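Local coordinates for importin subunit beta-1 (Saccharomyces cerevisiae, PDB 3ND2), which carries proteins into the nucleus by pairing with importin alpha, the adaptor that recognises the classical nuclear localization signal of the cargo, at residues A[117-122]-A[160-165]; A[179-184]-A[203-208]. All coordinates share one frame; numbering follows the deposited sequence.

Contact 1: A[117-122]-A[160-165]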
loop_
_atom_site.group_PDB
_atom_site.type_symbol
_atom_site.label_atom_id
_atom_site.label_comp_id
_atom_site.label_asym_id
_atom_site.label_seq_id
_atom_site.Cartn_x
_atom_site.Cartn_y
_atom_site.Cartn_z
ATOM N N GLN A 117 15.712 -4.448 21.987
ATOM C CA GLN A 117 15.144 -5.225 20.884
ATOM C C GLN A 117 15.091 -6.715 21.217
ATOM O O GLN A 117 14.109 -7.382 20.911
ATOM C CB GLN A 117 15.952 -5.003 19.615
ATOM C CG GLN A 117 16.193 -3.551 19.296
ATOM C CD GLN A 117 16.690 -3.335 17.878
ATOM O OE1 GLN A 117 16.472 -4.168 16.997
ATOM N NE2 GLN A 117 17.343 -2.198 17.643
ATOM N N LEU A 118 16.140 -7.224 21.861
ATOM C CA LEU A 118 16.198 -8.620 22.241
ATOM C C LEU A 118 15.148 -8.970 23.311
ATOM O O LEU A 118 14.439 -9.968 23.176
ATOM C CB LEU A 118 17.623 -8.994 22.705
ATOM C CG LEU A 118 17.813 -10.358 23.371
ATOM C CD1 LEU A 118 17.629 -11.478 22.365
ATOM C CD2 LEU A 118 19.177 -10.468 24.061
ATOM N N ILE A 119 15.056 -8.145 24.356
ATOM C CA ILE A 119 14.033 -8.265 25.390
ATOM C C ILE A 119 12.616 -8.293 24.809
ATOM O O ILE A 119 11.774 -9.078 25.266
ATOM C CB ILE A 119 14.179 -7.121 26.434
ATOM C CG1 ILE A 119 15.441 -7.342 27.280
ATOM C CG2 ILE A 119 12.916 -6.975 27.321
ATOM C CD1 ILE A 119 15.833 -6.166 28.120
ATOM N N ALA A 120 12.371 -7.453 23.802
ATOM C CA ALA A 120 11.083 -7.372 23.109
ATOM C C ALA A 120 10.757 -8.633 22.321
ATOM O O ALA A 120 9.603 -9.050 22.281
ATOM C CB ALA A 120 11.058 -6.165 22.174
ATOM N N ALA A 121 11.766 -9.204 21.662
ATOM C CA ALA A 121 11.640 -10.480 20.951
ATOM C C ALA A 121 11.369 -11.674 21.897
ATOM O O ALA A 121 10.563 -12.549 21.601
ATOM C CB ALA A 121 12.875 -10.730 20.119
ATOM N N ILE A 122 12.039 -11.718 23.035
ATOM C CA ILE A 122 11.743 -12.758 24.011
ATOM C C ILE A 122 10.323 -12.551 24.579
ATOM O O ILE A 122 9.581 -13.521 24.779
ATOM C CB ILE A 122 12.805 -12.811 25.147
ATOM C CG1 ILE A 122 14.201 -13.064 24.567
ATOM C CG2 ILE A 122 12.418 -13.862 26.230
ATOM C CD1 ILE A 122 15.330 -12.879 25.566
ATOM N N GLY A 160 8.235 0.307 24.325
ATOM C CA GLY A 160 8.017 0.749 22.949
ATOM C C GLY A 160 8.131 -0.407 21.975
ATOM O O GLY A 160 7.146 -0.767 21.331
ATOM N N TYR A 161 9.325 -1.006 21.899
ATOM C CA TYR A 161 9.613 -2.144 20.993
ATOM C C TYR A 161 8.662 -3.328 21.164
ATOM O O TYR A 161 8.219 -3.908 20.171
ATOM C CB TYR A 161 11.053 -2.641 21.167
ATOM C CG TYR A 161 12.131 -1.766 20.569
ATOM C CD1 TYR A 161 11.978 -1.180 19.321
ATOM C CD2 TYR A 161 13.327 -1.566 21.242
ATOM C CE1 TYR A 161 12.988 -0.386 18.776
ATOM C CE2 TYR A 161 14.333 -0.784 20.717
ATOM C CZ TYR A 161 14.166 -0.194 19.492
ATOM O OH TYR A 161 15.181 0.585 18.976
ATOM N N MET A 162 8.385 -3.690 22.422
ATOM C CA MET A 162 7.369 -4.687 22.781
ATOM C C MET A 162 6.015 -4.414 22.123
ATOM O O MET A 162 5.404 -5.310 21.557
ATOM C CB MET A 162 7.161 -4.728 24.299
ATOM C CG MET A 162 8.031 -5.692 25.075
ATOM S SD MET A 162 7.706 -5.526 26.850
ATOM C CE MET A 162 9.239 -4.771 27.395
ATOM N N CYS A 163 5.546 -3.174 22.209
ATOM C CA CYS A 163 4.238 -2.811 21.670
ATOM C C CYS A 163 4.206 -2.839 20.147
ATOM O O CYS A 163 3.253 -3.347 19.561
ATOM C CB CYS A 163 3.765 -1.473 22.238
ATOM S SG CYS A 163 3.358 -1.575 23.999
ATOM N N GLU A 164 5.259 -2.323 19.517
ATOM C CA GLU A 164 5.408 -2.396 18.058
ATOM C C GLU A 164 5.354 -3.826 17.527
ATOM O O GLU A 164 4.505 -4.144 16.696
ATOM C CB GLU A 164 6.722 -1.763 17.605
ATOM C CG GLU A 164 6.818 -0.268 17.763
ATOM C CD GLU A 164 8.238 0.239 17.547
ATOM O OE1 GLU A 164 8.623 1.249 18.186
ATOM O OE2 GLU A 164 8.981 -0.382 16.756
ATOM N N SER A 165 6.259 -4.677 18.011
ATOM C CA SER A 165 6.429 -6.032 17.465
ATOM C C SER A 165 5.270 -6.995 17.756
ATOM O O SER A 165 5.019 -7.920 16.977
ATOM C CB SER A 165 7.780 -6.638 17.884
ATOM O OG SER A 165 7.909 -6.754 19.285
#

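Contact 2: A[179-184]-A[203-208]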
loop_
_atom_site.group_PDB
_atom_site.type_symbol
_atom_site.label_atom_id
_atom_site.label_comp_id
_atom_site.label_asym_id
_atom_site.label_seq_id
_atom_site.Cartn_x
_atom_site.Cartn_y
_atom_site.Cartn_z
ATOM N N ASN A 179 0.555 -1.787 33.904
ATOM C CA ASN A 179 1.981 -1.667 34.182
ATOM C C ASN A 179 2.751 -1.013 33.039
ATOM O O ASN A 179 3.726 -0.298 33.290
ATOM C CB ASN A 179 2.573 -3.036 34.532
ATOM C CG ASN A 179 2.305 -3.446 35.992
ATOM O OD1 ASN A 179 2.017 -2.609 36.848
ATOM N ND2 ASN A 179 2.423 -4.740 36.274
ATOM N N ILE A 180 2.320 -1.289 31.800
ATOM C CA ILE A 180 2.768 -0.572 30.584
ATOM C C ILE A 180 2.506 0.929 30.715
ATOM O O ILE A 180 3.408 1.731 30.495
ATOM C CB ILE A 180 2.072 -1.108 29.291
ATOM C CG1 ILE A 180 2.578 -2.520 28.924
ATOM C CG2 ILE A 180 2.260 -0.132 28.103
ATOM C CD1 ILE A 180 1.627 -3.301 28.035
ATOM N N LEU A 181 1.281 1.297 31.095
ATOM C CA LEU A 181 0.926 2.702 31.349
ATOM C C LEU A 181 1.610 3.325 32.567
ATOM O O LEU A 181 1.994 4.491 32.535
ATOM C CB LEU A 181 -0.587 2.885 31.482
ATOM C CG LEU A 181 -1.320 3.703 30.416
ATOM C CD1 LEU A 181 -2.480 4.424 31.083
ATOM C CD2 LEU A 181 -0.424 4.727 29.725
ATOM N N ILE A 182 1.758 2.568 33.641
ATOM C CA ILE A 182 2.421 3.120 34.819
ATOM C C ILE A 182 3.847 3.536 34.446
ATOM O O ILE A 182 4.268 4.644 34.752
ATOM C CB ILE A 182 2.405 2.150 36.041
ATOM C CG1 ILE A 182 0.979 2.000 36.581
ATOM C CG2 ILE A 182 3.313 2.672 37.155
ATOM C CD1 ILE A 182 0.796 0.853 37.578
ATOM N N ALA A 183 4.562 2.654 33.755
ATOM C CA ALA A 183 5.945 2.900 33.377
ATOM C C ALA A 183 6.058 4.074 32.420
ATOM O O ALA A 183 6.957 4.904 32.551
ATOM C CB ALA A 183 6.549 1.644 32.764
ATOM N N ILE A 184 5.142 4.129 31.453
ATOM C CA ILE A 184 5.113 5.176 30.434
ATOM C C ILE A 184 4.781 6.526 31.050
ATOM O O ILE A 184 5.440 7.518 30.765
ATOM C CB ILE A 184 4.122 4.823 29.291
ATOM C CG1 ILE A 184 4.724 3.731 28.400
ATOM C CG2 ILE A 184 3.761 6.065 28.458
ATOM C CD1 ILE A 184 3.728 3.064 27.479
ATOM N N ASN A 203 7.036 8.391 22.885
ATOM C CA ASN A 203 7.182 7.465 21.780
ATOM C C ASN A 203 6.666 6.069 22.130
ATOM O O ASN A 203 5.965 5.460 21.334
ATOM C CB ASN A 203 8.622 7.487 21.254
ATOM C CG ASN A 203 8.946 8.802 20.517
ATOM O OD1 ASN A 203 8.514 9.882 20.932
ATOM N ND2 ASN A 203 9.667 8.708 19.410
ATOM N N ALA A 204 6.972 5.580 23.332
ATOM C CA ALA A 204 6.412 4.303 23.809
ATOM C C ALA A 204 4.898 4.379 23.945
ATOM O O ALA A 204 4.202 3.414 23.614
ATOM C CB ALA A 204 7.043 3.876 25.118
ATOM N N LEU A 205 4.393 5.523 24.415
ATOM C CA LEU A 205 2.948 5.725 24.588
ATOM C C LEU A 205 2.185 5.558 23.289
ATOM O O LEU A 205 1.205 4.826 23.248
ATOM C CB LEU A 205 2.623 7.090 25.224
ATOM C CG LEU A 205 1.127 7.438 25.376
ATOM C CD1 LEU A 205 0.364 6.466 26.276
ATOM C CD2 LEU A 205 0.933 8.872 25.858
ATOM N N ALA A 206 2.637 6.241 22.239
ATOM C CA ALA A 206 2.075 6.090 20.897
ATOM C C ALA A 206 2.011 4.620 20.479
ATOM O O ALA A 206 1.024 4.168 19.887
ATOM C CB ALA A 206 2.885 6.898 19.887
ATOM N N ASP A 207 3.067 3.875 20.779
ATOM C CA ASP A 207 3.151 2.464 20.388
ATOM C C ASP A 207 2.202 1.587 21.194
ATOM O O ASP A 207 1.795 0.524 20.733
ATOM C CB ASP A 207 4.576 1.955 20.565
ATOM C CG ASP A 207 5.530 2.544 19.563
ATOM O OD1 ASP A 207 5.085 2.910 18.450
ATOM O OD2 ASP A 207 6.733 2.621 19.888
ATOM N N SER A 208 1.844 2.050 22.391
ATOM C CA SER A 208 1.042 1.260 23.311
ATOM C C SER A 208 -0.463 1.445 23.172
ATOM O O SER A 208 -1.232 0.632 23.673
ATOM C CB SER A 208 1.464 1.555 24.750
ATOM O OG SER A 208 1.018 2.833 25.157
#

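Contact 1: A[117-122]-A[160-165]
Ala120 is the small knob of this interface: its CB rests against Tyr161 CB and the backbone N of Met162, 3.7 Å from each. With only a methyl group at this point, the CA atoms of Ala120 and Met162 come within 4.6 Å of each other, and the short axes of 117-122 and 160-165 pass at 8.4 Å with their directions 45° apart. Larger side chains fill the space on two flanks. On one, Gln117 lays its aliphatic part over a face of the tyrosine ring, a CH-pi contact with CG 4.0 Å from the Tyr161 ring centroid. Its CG stands anti to the carbonyl carbon (chi1 -50°), and from there the chain runs out extended across the ring toward the phenol end, the amide inclined 53° to the ring plane. The tyrosine hydroxyl is hydrogen-bonded to Asn113. On the other flank the thioether of Met162 bends at chi3 and brings CE to 4.3 Å from Ile119 CG2, a looser apolar touch. Ser165, whose hydroxyl is hydrogen-bonded to Asp124, borders the contact near Ala120 O. The pair joins HEAT 3 to HEAT 4 as neighbouring layers of the solenoid: Ile119 also packs on helix 90-104, Met162 on helix 134-142, and Gln117 on Leu63 of helix 55-66.

Contact 2: A[179-184]-A[203-208]
Ile184 reaches across to three residues of 203-208, each branch with its own target. From CB, which points at the opposite helix, CG2 leaves anti to the backbone N and lands 3.6 Å from Leu205 CB, the two side chains meeting at about a right angle. The other branch starts with CG1 against the methyl group of Ala204, at 4.0 Å, and ends with CD1 beside Ser208, 3.6 Å from its OG. That hydroxyl is turned back onto its own helix, where it bonds to Leu205 O at 2.8 Å; this carbonyl also accepts from Ser208 N. The two helices, 177-188 and 195-208, form the antiparallel hairpin of HEAT 5, and the short segments run at 159° to each other with axes 10.1 Å apart, a spacing filled by branched aliphatic side chains. An alanine in place of Ile184 is likely to open a gap facing Ala204, Leu205 and Ser208, which would lose the branches that pack against them. One turn earlier in the helix, Ile180 CG2 sits 3.8 Å from Ser208 CB, while Leu181 CD2 meets Leu205 CD1 at 3.9 Å; both leucines continue onto Leu225 of helix 219-233.

Contact 1 spans two repeats, HEAT 3 and HEAT 4, whereas contact 2 lies wholly within HEAT 5, so the two follow one another along both chain and superhelix. Their centres lie about 13 Å apart, and segments 160-165 and 203-208 touch directly. Cys163 provides the packing there, with CB 3.2 Å from Asp207 O and SG 3.7 Å from Ser208 CA. Thus helix 149-165 meets HEAT 3 through Tyr161 and Met162, and HEAT 5 through Cys163. Two carboxylates also come close at this junction, Glu164 OE1 and Asp207 OD2 being 2.9 Å apart, which might favour a shared proton.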